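PDB 5JOQ: Lmo2184 protein from Listeria monocytogenes serovar 1/2a, which probably binds heme or a ferric siderophore as the lipid-anchored substrate-binding component of an ABC transporter for iron uptake. Local coordinates for residues Val42-Thr45 against Glu46-Lys50; Lys64-Lys67 against Arg68-Asp71; Ala124-Gln127 against Thr128-Asn132; Asp149-Ser152 against Asp153-Val157. All blocks are in the same frame, centred on the assembly; numbering follows the deposited sequence.

Interaction 1 of 4, residues Val42-Thr45 against Glu46-Lys50; sequences VAIT and EIMDK
Glu46 and Val42 meet one helical turn apart, their side chains slanting across each other: methyl CG1 of Val42 lies 3.7 Å from carboxylate oxygen OE2 of Glu46. The glutamate's chi1 of -64° brings its CG to 3.3 Å from Val42 O, and the extended chain beyond carries the carboxylate toward Val42 CG1. The other carboxylate oxygen turns to water 1, which donates both to Glu46 OE1 (2.7 Å) and to Ala43 O (2.9 Å). That carbonyl also accepts Ile47 N, so two bonds grip it. On another flank Ile44 and Met48 run side by side and point the same way, with CG2 of the isoleucine 4.2 Å from CG of the methionine; Leu95 of strand 93-97 touches both. Ile47 packs on Ile130 and Leu133 of helix 123-136, and Met48 also reaches Leu133. The backbone is held by i to i+4 bonds, among them Met48 N to Ile44 O at 2.9 Å, and Thr45 OG1 bonds back to Thr41 O, just ahead of the helix. The result is an amphipathic alpha helix, the one that follows strand 37-39 in the parallel-sheet alpha/beta lobe of a solute-binding protein.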
loop_
_atom_site.group_PDB
_atom_site.type_symbol
_atom_site.label_atom_id
_atom_site.label_comp_id
_atom_site.label_asym_id
_atom_site.label_seq_id
_atom_site.Cartn_x
_atom_site.Cartn_y
_atom_site.Cartn_z
ATOM N N VAL A 42 9.098 -16.253 -0.038
ATOM C CA VAL A 42 10.490 -15.801 0.017
ATOM C C VAL A 42 11.237 -16.503 1.150
ATOM O O VAL A 42 12.354 -17.012 0.963
ATOM C CB VAL A 42 10.551 -14.271 0.180
ATOM C CG1 VAL A 42 11.999 -13.842 0.440
ATOM C CG2 VAL A 42 10.000 -13.563 -1.065
ATOM N N ALA A 43 10.636 -16.531 2.350
ATOM C CA ALA A 43 11.288 -17.175 3.500
ATOM C C ALA A 43 11.658 -18.628 3.210
ATOM O O ALA A 43 12.750 -19.084 3.583
ATOM C CB ALA A 43 10.382 -17.102 4.727
ATOM N N ILE A 44 10.752 -19.396 2.594
ATOM C CA ILE A 44 11.072 -20.803 2.321
ATOM C C ILE A 44 12.179 -20.896 1.285
ATOM O O ILE A 44 13.072 -21.750 1.386
ATOM C CB ILE A 44 9.809 -21.578 1.875
ATOM C CG1 ILE A 44 8.836 -21.724 3.060
ATOM C CG2 ILE A 44 10.174 -22.970 1.286
ATOM C CD1 ILE A 44 7.405 -22.038 2.594
ATOM N N THR A 45 12.146 -20.013 0.273
ATOM C CA THR A 45 13.166 -20.035 -0.771
ATOM C C THR A 45 14.551 -19.817 -0.181
ATOM O O THR A 45 15.526 -20.451 -0.608
ATOM C CB THR A 45 12.873 -18.951 -1.830
ATOM O OG1 THR A 45 11.589 -19.175 -2.435
ATOM C CG2 THR A 45 13.908 -19.028 -2.934
ATOM N N GLU A 46 14.660 -18.909 0.791
ATOM C CA GLU A 46 15.934 -18.674 1.477
ATOM C C GLU A 46 16.394 -19.910 2.255
ATOM O O GLU A 46 17.597 -20.226 2.298
ATOM C CB GLU A 46 15.795 -17.472 2.411
ATOM C CG GLU A 46 15.519 -16.157 1.624
ATOM C CD GLU A 46 15.179 -14.978 2.547
ATOM O OE1 GLU A 46 14.756 -15.197 3.715
ATOM O OE2 GLU A 46 15.341 -13.829 2.084
ATOM N N ILE A 47 15.457 -20.616 2.884
ATOM C CA ILE A 47 15.825 -21.851 3.578
ATOM C C ILE A 47 16.323 -22.889 2.578
ATOM O O ILE A 47 17.318 -23.576 2.824
ATOM C CB ILE A 47 14.640 -22.364 4.419
ATOM C CG1 ILE A 47 14.507 -21.491 5.688
ATOM C CG2 ILE A 47 14.856 -23.853 4.802
ATOM C CD1 ILE A 47 13.152 -21.639 6.399
ATOM N N MET A 48 15.640 -23.023 1.435
ATOM C CA MET A 48 16.078 -23.990 0.426
ATOM C C MET A 48 17.500 -23.692 -0.056
ATOM O O MET A 48 18.298 -24.610 -0.309
ATOM C CB MET A 48 15.093 -23.964 -0.751
ATOM C CG MET A 48 13.681 -24.407 -0.419
ATOM S SD MET A 48 13.647 -26.194 -0.200
ATOM C CE MET A 48 13.404 -26.221 1.489
ATOM N N ASP A 49 17.842 -22.409 -0.172
ATOM C CA ASP A 49 19.203 -22.045 -0.551
ATOM C C ASP A 49 20.216 -22.504 0.497
ATOM O O ASP A 49 21.287 -23.015 0.153
ATOM C CB ASP A 49 19.287 -20.531 -0.768
ATOM C CG ASP A 49 20.710 -20.060 -1.082
ATOM O OD1 ASP A 49 21.305 -20.564 -2.063
ATOM O OD2 ASP A 49 21.223 -19.186 -0.350
ATOM N N LYS A 50 19.923 -22.278 1.783
ATOM C CA LYS A 50 20.845 -22.704 2.836
ATOM C C LYS A 50 20.946 -24.216 2.896
ATOM O O LYS A 50 21.977 -24.739 3.328
ATOM C CB LYS A 50 20.400 -22.173 4.205
ATOM C CG LYS A 50 20.433 -20.626 4.315
ATOM C CD LYS A 50 21.837 -20.067 4.284
ATOM C CE LYS A 50 21.766 -18.515 4.461
ATOM N NZ LYS A 50 22.972 -17.827 3.942
HETATM O O HOH W 1 13.991 -17.148 5.341
#

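Interaction 2 of 4, residues Lys64-Lys67 against Arg68-Asp71; sequences KLPK and RYAD
Pro66 and Lys67 offer their carbonyls to amides three residues on, Tyr69 N to Pro66 O at 3.1 Å and Ala70 N to Lys67 O at 3.0 Å, in two overlapping beta turns. Among the side chains, the proline ring approaches the tyrosine, CB of Pro66 lying 4.1 Å from CD2 of Tyr69, and the apolar touch lies beside the bond between the same two residues. Ala70 CB comes to 3.4 Å from Lys67 O, alongside the second bond. Next to the tyrosine, Arg68 folds over it: its CG sits 3.5 Å above the ring plane of Tyr69, over the centre, so a methylene covers one face of the ring. The arginine reaches this place because chi1 of 65° sets CG between the backbone N and the carbonyl carbon. Its chain bends at chi3, and NH1 of the guanidinium forms a salt bridge with OD1 of Asp52, just beyond the end of helix 42-50. The tyrosine hydroxyl is likewise engaged, in a hydrogen bond with Leu53 O. The turn lies in the connection between strands 57-58 and 73-77. It leans on helix 42-50, where Pro66 and Arg68 touch Asp49 while the buried Tyr69 packs on Thr45 and Met48; Ile58 of strand 57-58 meets Leu65 and Tyr69.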
loop_
_atom_site.group_PDB
_atom_site.type_symbol
_atom_site.label_atom_id
_atom_site.label_comp_id
_atom_site.label_asym_id
_atom_site.label_seq_id
_atom_site.Cartn_x
_atom_site.Cartn_y
_atom_site.Cartn_z
ATOM N N LYS A 64 14.277 -9.468 -3.398
ATOM C CA LYS A 64 15.446 -10.184 -3.900
ATOM C C LYS A 64 15.443 -11.629 -3.391
ATOM O O LYS A 64 15.184 -11.889 -2.206
ATOM C CB LYS A 64 16.719 -9.444 -3.470
ATOM C CG LYS A 64 18.018 -10.222 -3.597
ATOM C CD LYS A 64 18.361 -10.526 -5.054
ATOM C CE LYS A 64 19.551 -11.492 -5.141
ATOM N NZ LYS A 64 19.806 -11.933 -6.544
ATOM N N LEU A 65 15.691 -12.572 -4.298
ATOM C CA LEU A 65 15.779 -13.983 -3.960
ATOM C C LEU A 65 17.215 -14.470 -4.118
ATOM O O LEU A 65 18.021 -13.839 -4.810
ATOM C CB LEU A 65 14.849 -14.815 -4.855
ATOM C CG LEU A 65 13.350 -14.556 -4.678
ATOM C CD1 LEU A 65 12.571 -15.448 -5.583
ATOM C CD2 LEU A 65 12.956 -14.827 -3.241
ATOM N N PRO A 66 17.583 -15.581 -3.485
ATOM C CA PRO A 66 18.942 -16.100 -3.685
ATOM C C PRO A 66 19.261 -16.249 -5.171
ATOM O O PRO A 66 18.418 -16.674 -5.973
ATOM C CB PRO A 66 18.921 -17.449 -2.958
ATOM C CG PRO A 66 17.839 -17.283 -1.881
ATOM C CD PRO A 66 16.782 -16.414 -2.576
ATOM N N LYS A 67 20.501 -15.896 -5.525
ATOM C CA LYS A 67 20.916 -15.842 -6.924
ATOM C C LYS A 67 20.836 -17.194 -7.617
ATOM O O LYS A 67 20.624 -17.248 -8.830
ATOM C CB LYS A 67 22.338 -15.296 -7.024
ATOM C CG LYS A 67 22.446 -13.843 -6.582
ATOM C CD LYS A 67 23.897 -13.389 -6.443
ATOM C CE LYS A 67 23.977 -11.971 -5.868
ATOM N NZ LYS A 67 23.261 -10.999 -6.738
ATOM N N ARG A 68 21.001 -18.294 -6.890
ATOM C CA ARG A 68 20.986 -19.575 -7.579
ATOM C C ARG A 68 19.648 -19.847 -8.266
ATOM O O ARG A 68 19.594 -20.675 -9.173
ATOM C CB ARG A 68 21.325 -20.717 -6.615
ATOM C CG ARG A 68 20.316 -20.927 -5.528
ATOM C CD ARG A 68 20.638 -22.221 -4.712
ATOM N NE ARG A 68 20.560 -23.434 -5.541
ATOM C CZ ARG A 68 21.131 -24.596 -5.224
ATOM N NH1 ARG A 68 21.831 -24.712 -4.095
ATOM N NH2 ARG A 68 21.002 -25.649 -6.033
ATOM N N TYR A 69 18.567 -19.185 -7.863
ATOM C CA TYR A 69 17.258 -19.441 -8.452
ATOM C C TYR A 69 16.873 -18.384 -9.494
ATOM O O TYR A 69 15.688 -18.243 -9.828
ATOM C CB TYR A 69 16.199 -19.528 -7.352
ATOM C CG TYR A 69 16.547 -20.518 -6.243
ATOM C CD1 TYR A 69 16.835 -21.850 -6.536
ATOM C CD2 TYR A 69 16.562 -20.117 -4.903
ATOM C CE1 TYR A 69 17.146 -22.759 -5.540
ATOM C CE2 TYR A 69 16.872 -21.023 -3.883
ATOM C CZ TYR A 69 17.148 -22.341 -4.208
ATOM O OH TYR A 69 17.436 -23.217 -3.199
ATOM N N ALA A 70 17.858 -17.640 -10.001
ATOM C CA ALA A 70 17.591 -16.556 -10.941
ATOM C C ALA A 70 16.715 -16.987 -12.112
ATOM O O ALA A 70 15.909 -16.194 -12.616
ATOM C CB ALA A 70 18.915 -16.004 -11.473
ATOM N N ASP A 71 16.865 -18.222 -12.574
ATOM C CA ASP A 71 16.188 -18.671 -13.782
ATOM C C ASP A 71 15.051 -19.641 -13.489
ATOM O O ASP A 71 14.533 -20.271 -14.415
ATOM C CB ASP A 71 17.210 -19.292 -14.741
ATOM C CG ASP A 71 18.217 -18.263 -15.251
ATOM O OD1 ASP A 71 17.805 -17.144 -15.609
ATOM O OD2 ASP A 71 19.425 -18.563 -15.281
#

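Interaction 3 of 4, residues Ala124-Gln127 against Thr128-Asn132; sequences ASMQ and TEIKN
Met126 sends CG anti to its backbone N (chi1 -179°), while Ile130, one turn on, carries CG1 anti to its carbonyl carbon (chi1 -73°), and the two chains come to lie side by side, pointing the same way. CG of Met126 is then 4.1 Å from CD1 of Ile130, and CG1 of Ile130 rests 3.4 Å from Met126 O. Both residues are buried: Met126 meets Phe120 and Ala272, whereas Ile130 faces Ala143, Asn147 and Leu150 of the next helix. This stretch belongs to helix 123-136, which pairs with helix 140-161 in what is predicted to be a coiled coil, and its i to i+4 backbone ladder includes the nearly straight bond from Lys131 N to Gln127 O, at 169° about the hydrogen. Gln127 O takes a second bond from Asn147 ND2, so that carbonyl also ties the helix to its neighbour. On the wetter side two waters serve as bridges. Water 3 donates to Ser125 O and to Glu129 OE2, each at 3.1 Å. The first torsion of Glu129 puts its CG 3.3 Å from Ser125 O, the bend at chi2 turns the carboxylate, and OE2 also accepts Asp119 N just ahead of the helix. Water 2 donates to Ala124 O at 2.8 Å and makes a weak bond with Thr128 OG1 at 3.3 Å.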
loop_
_atom_site.group_PDB
_atom_site.type_symbol
_atom_site.label_atom_id
_atom_site.label_comp_id
_atom_site.label_asym_id
_atom_site.label_seq_id
_atom_site.Cartn_x
_atom_site.Cartn_y
_atom_site.Cartn_z
ATOM N N ALA A 124 11.257 -21.493 17.151
ATOM C CA ALA A 124 11.439 -22.916 17.457
ATOM C C ALA A 124 10.683 -23.797 16.466
ATOM O O ALA A 124 11.192 -24.846 16.039
ATOM C CB ALA A 124 10.985 -23.209 18.885
ATOM N N SER A 125 9.446 -23.415 16.116
ATOM C CA SER A 125 8.712 -24.211 15.141
ATOM C C SER A 125 9.400 -24.164 13.793
ATOM O O SER A 125 9.517 -25.195 13.127
ATOM C CB SER A 125 7.256 -23.734 15.028
ATOM O OG SER A 125 6.514 -24.183 16.190
ATOM N N MET A 126 9.881 -22.978 13.378
ATOM C CA MET A 126 10.642 -22.902 12.124
ATOM C C MET A 126 11.861 -23.826 12.159
ATOM O O MET A 126 12.174 -24.499 11.169
ATOM C CB MET A 126 11.092 -21.445 11.850
ATOM C CG MET A 126 11.866 -21.314 10.536
ATOM S SD MET A 126 12.455 -19.628 10.207
ATOM C CE MET A 126 13.668 -19.422 11.546
ATOM N N GLN A 127 12.585 -23.847 13.284
ATOM C CA GLN A 127 13.757 -24.715 13.376
ATOM C C GLN A 127 13.388 -26.197 13.278
ATOM O O GLN A 127 14.117 -26.979 12.660
ATOM C CB GLN A 127 14.523 -24.435 14.664
ATOM C CG GLN A 127 15.173 -23.027 14.646
ATOM C CD GLN A 127 16.127 -22.894 15.805
ATOM O OE1 GLN A 127 15.713 -22.605 16.925
ATOM N NE2 GLN A 127 17.417 -23.141 15.552
ATOM N N THR A 128 12.275 -26.618 13.886
ATOM C CA THR A 128 11.847 -28.012 13.690
ATOM C C THR A 128 11.521 -28.286 12.217
ATOM O O THR A 128 11.822 -29.377 11.686
ATOM C CB THR A 128 10.632 -28.308 14.571
ATOM O OG1 THR A 128 11.016 -28.206 15.957
ATOM C CG2 THR A 128 10.051 -29.735 14.284
ATOM N N GLU A 129 10.898 -27.313 11.534
ATOM C CA GLU A 129 10.603 -27.496 10.112
ATOM C C GLU A 129 11.885 -27.600 9.300
ATOM O O GLU A 129 11.973 -28.410 8.370
ATOM C CB GLU A 129 9.735 -26.357 9.572
ATOM C CG GLU A 129 8.341 -26.290 10.212
ATOM C CD GLU A 129 7.398 -27.460 9.866
ATOM O OE1 GLU A 129 7.796 -28.425 9.173
ATOM O OE2 GLU A 129 6.241 -27.396 10.330
ATOM N N ILE A 130 12.904 -26.829 9.679
ATOM C CA ILE A 130 14.205 -26.915 9.003
ATOM C C ILE A 130 14.808 -28.308 9.195
ATOM O O ILE A 130 15.274 -28.949 8.237
ATOM C CB ILE A 130 15.138 -25.801 9.521
ATOM C CG1 ILE A 130 14.695 -24.437 8.952
ATOM C CG2 ILE A 130 16.605 -26.119 9.178
ATOM C CD1 ILE A 130 15.368 -23.190 9.712
ATOM N N LYS A 131 14.775 -28.815 10.431
ATOM C CA LYS A 131 15.218 -30.187 10.680
ATOM C C LYS A 131 14.455 -31.179 9.797
ATOM O O LYS A 131 15.044 -32.101 9.214
ATOM C CB LYS A 131 15.022 -30.514 12.168
ATOM C CG LYS A 131 15.285 -31.980 12.563
ATOM C CD LYS A 131 15.031 -32.214 14.096
ATOM C CE LYS A 131 15.295 -33.718 14.560
ATOM N NZ LYS A 131 15.220 -33.937 16.104
ATOM N N ASN A 132 13.131 -31.041 9.732
ATOM C CA ASN A 132 12.322 -32.020 8.990
ATOM C C ASN A 132 12.560 -31.934 7.477
ATOM O O ASN A 132 12.551 -32.958 6.778
ATOM C CB ASN A 132 10.841 -31.829 9.354
ATOM C CG ASN A 132 10.542 -32.226 10.834
ATOM O OD1 ASN A 132 11.350 -32.878 11.475
ATOM N ND2 ASN A 132 9.395 -31.834 11.346
HETATM O O HOH W 2 12.883 -26.145 17.776
HETATM O O HOH W 3 7.026 -27.106 13.354
#

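Interaction 4 of 4, residues Asp149-Ser152 against Asp153-Val157; sequences DLTS and DIDQV
Thr151 lays its methyl CG2 alongside the carboxylate of Asp155, 3.5 Å from OD2, the two side chains running next to each other and pointing the same way. The threonine hydroxyl is directed elsewhere, to Asn147 O and probably to Gln127 NE2 of helix 123-136. Asp155 turns CG anti to its carbonyl carbon (chi1 -79°), which leaves Asp155 CG 3.2 Å from Thr151 O, the same oxygen that accepts Asp155 N at 2.8 Å. On a different face of the helix, Asp153 is tied back through water: water 4 donates to Asp149 O and to Asp153 OD1, and water 5 donates to that same OD1 at 2.8 Å while it also bonds Ser152 OG. Ile154 tucks CG1 to 3.3 Å from Leu150 O. These two apolar residues are buried, touching both helix 123-136 and helix 276-288. Asp149 and Asp153 thus share one face of helix 140-161, and Asp155 lies on another, beside Thr151. Lys145 pairs with Asp149 in a salt bridge and two waters donate to Asp153 OD1, so a basic partner and hydration would be expected to temper the negative charge of these two carboxylates.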
loop_
_atom_site.group_PDB
_atom_site.type_symbol
_atom_site.label_atom_id
_atom_site.label_comp_id
_atom_site.label_asym_id
_atom_site.label_seq_id
_atom_site.Cartn_x
_atom_site.Cartn_y
_atom_site.Cartn_z
ATOM N N ASP A 149 23.555 -22.343 13.813
ATOM C CA ASP A 149 23.803 -20.908 13.672
ATOM C C ASP A 149 22.666 -20.094 14.277
ATOM O O ASP A 149 22.900 -19.138 15.017
ATOM C CB ASP A 149 23.979 -20.550 12.193
ATOM C CG ASP A 149 25.310 -21.044 11.618
ATOM O OD1 ASP A 149 26.221 -21.408 12.408
ATOM O OD2 ASP A 149 25.448 -21.065 10.367
ATOM N N LEU A 150 21.425 -20.426 13.914
ATOM C CA LEU A 150 20.262 -19.755 14.480
ATOM C C LEU A 150 20.260 -19.836 15.998
ATOM O O LEU A 150 20.066 -18.829 16.687
ATOM C CB LEU A 150 18.974 -20.378 13.926
ATOM C CG LEU A 150 18.693 -20.124 12.437
ATOM C CD1 LEU A 150 17.502 -21.005 11.926
ATOM C CD2 LEU A 150 18.420 -18.651 12.179
ATOM N N THR A 151 20.422 -21.044 16.535
ATOM C CA THR A 151 20.382 -21.221 17.980
ATOM C C THR A 151 21.479 -20.427 18.668
ATOM O O THR A 151 21.269 -19.894 19.761
ATOM C CB THR A 151 20.507 -22.705 18.310
ATOM O OG1 THR A 151 19.299 -23.354 17.890
ATOM C CG2 THR A 151 20.781 -22.923 19.813
ATOM N N SER A 152 22.667 -20.365 18.065
ATOM C CA SER A 152 23.728 -19.553 18.654
ATOM C C SER A 152 23.308 -18.085 18.749
ATOM O O SER A 152 23.553 -17.422 19.769
ATOM C CB SER A 152 25.018 -19.719 17.844
ATOM O OG SER A 152 25.998 -18.812 18.290
ATOM N N ASP A 153 22.685 -17.556 17.706
ATOM C CA ASP A 153 22.230 -16.168 17.735
ATOM C C ASP A 153 21.127 -15.939 18.777
ATOM O O ASP A 153 21.163 -14.981 19.530
ATOM C CB ASP A 153 21.755 -15.716 16.354
ATOM C CG ASP A 153 22.887 -15.609 15.350
ATOM O OD1 ASP A 153 24.038 -15.483 15.777
ATOM O OD2 ASP A 153 22.618 -15.659 14.149
ATOM N N ILE A 154 20.164 -16.847 18.832
ATOM C CA ILE A 154 19.074 -16.732 19.783
ATOM C C ILE A 154 19.585 -16.814 21.214
ATOM O O ILE A 154 19.192 -16.047 22.069
ATOM C CB ILE A 154 18.014 -17.849 19.581
ATOM C CG1 ILE A 154 17.347 -17.788 18.204
ATOM C CG2 ILE A 154 16.979 -17.836 20.684
ATOM C CD1 ILE A 154 17.336 -16.445 17.542
ATOM N N ASP A 155 20.490 -17.745 21.455
ATOM C CA ASP A 155 21.033 -17.937 22.786
ATOM C C ASP A 155 21.749 -16.683 23.251
ATOM O O ASP A 155 21.711 -16.357 24.420
ATOM C CB ASP A 155 21.952 -19.156 22.858
ATOM C CG ASP A 155 21.187 -20.466 22.949
ATOM O OD1 ASP A 155 19.958 -20.427 23.090
ATOM O OD2 ASP A 155 21.828 -21.525 22.885
ATOM N N GLN A 156 22.413 -15.997 22.332
ATOM C CA GLN A 156 23.149 -14.791 22.710
ATOM C C GLN A 156 22.204 -13.682 23.179
ATOM O O GLN A 156 22.484 -12.984 24.168
ATOM C CB GLN A 156 24.006 -14.307 21.534
ATOM C CG GLN A 156 24.789 -13.028 21.868
ATOM C CD GLN A 156 25.858 -13.299 22.918
ATOM O OE1 GLN A 156 26.733 -14.150 22.708
ATOM N NE2 GLN A 156 25.777 -12.604 24.070
ATOM N N VAL A 157 21.092 -13.481 22.469
ATOM C CA VAL A 157 20.100 -12.494 22.917
ATOM C C VAL A 157 19.539 -12.900 24.268
ATOM O O VAL A 157 19.479 -12.099 25.202
ATOM C CB VAL A 157 18.985 -12.331 21.866
ATOM C CG1 VAL A 157 17.891 -11.341 22.394
ATOM C CG2 VAL A 157 19.607 -11.801 20.582
HETATM O O HOH W 4 25.257 -17.834 14.259
HETATM O O HOH W 5 26.056 -16.146 17.555
#

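The four contacts follow one another along the chain without interleaving. Interactions 1 and 2 lie about 10 Å apart between centres and touch, the 64-71 turn lying against helix 42-50. From that helix the packing passes to interaction 3, about 13 Å away between centres, where Ile47 CD1 is 4.1 Å from Ile130 CG1. Interaction 4, about 15 Å from interaction 3 between centres, lies in the next helix, and the two helices join through apolar packing and a probable side-chain hydrogen bond. Interactions 2 and 4, about 27 Å apart between centres, do not touch. Packing thus runs continuously from a surface turn through helix 42-50 to the helix pair 123-136 and 140-161.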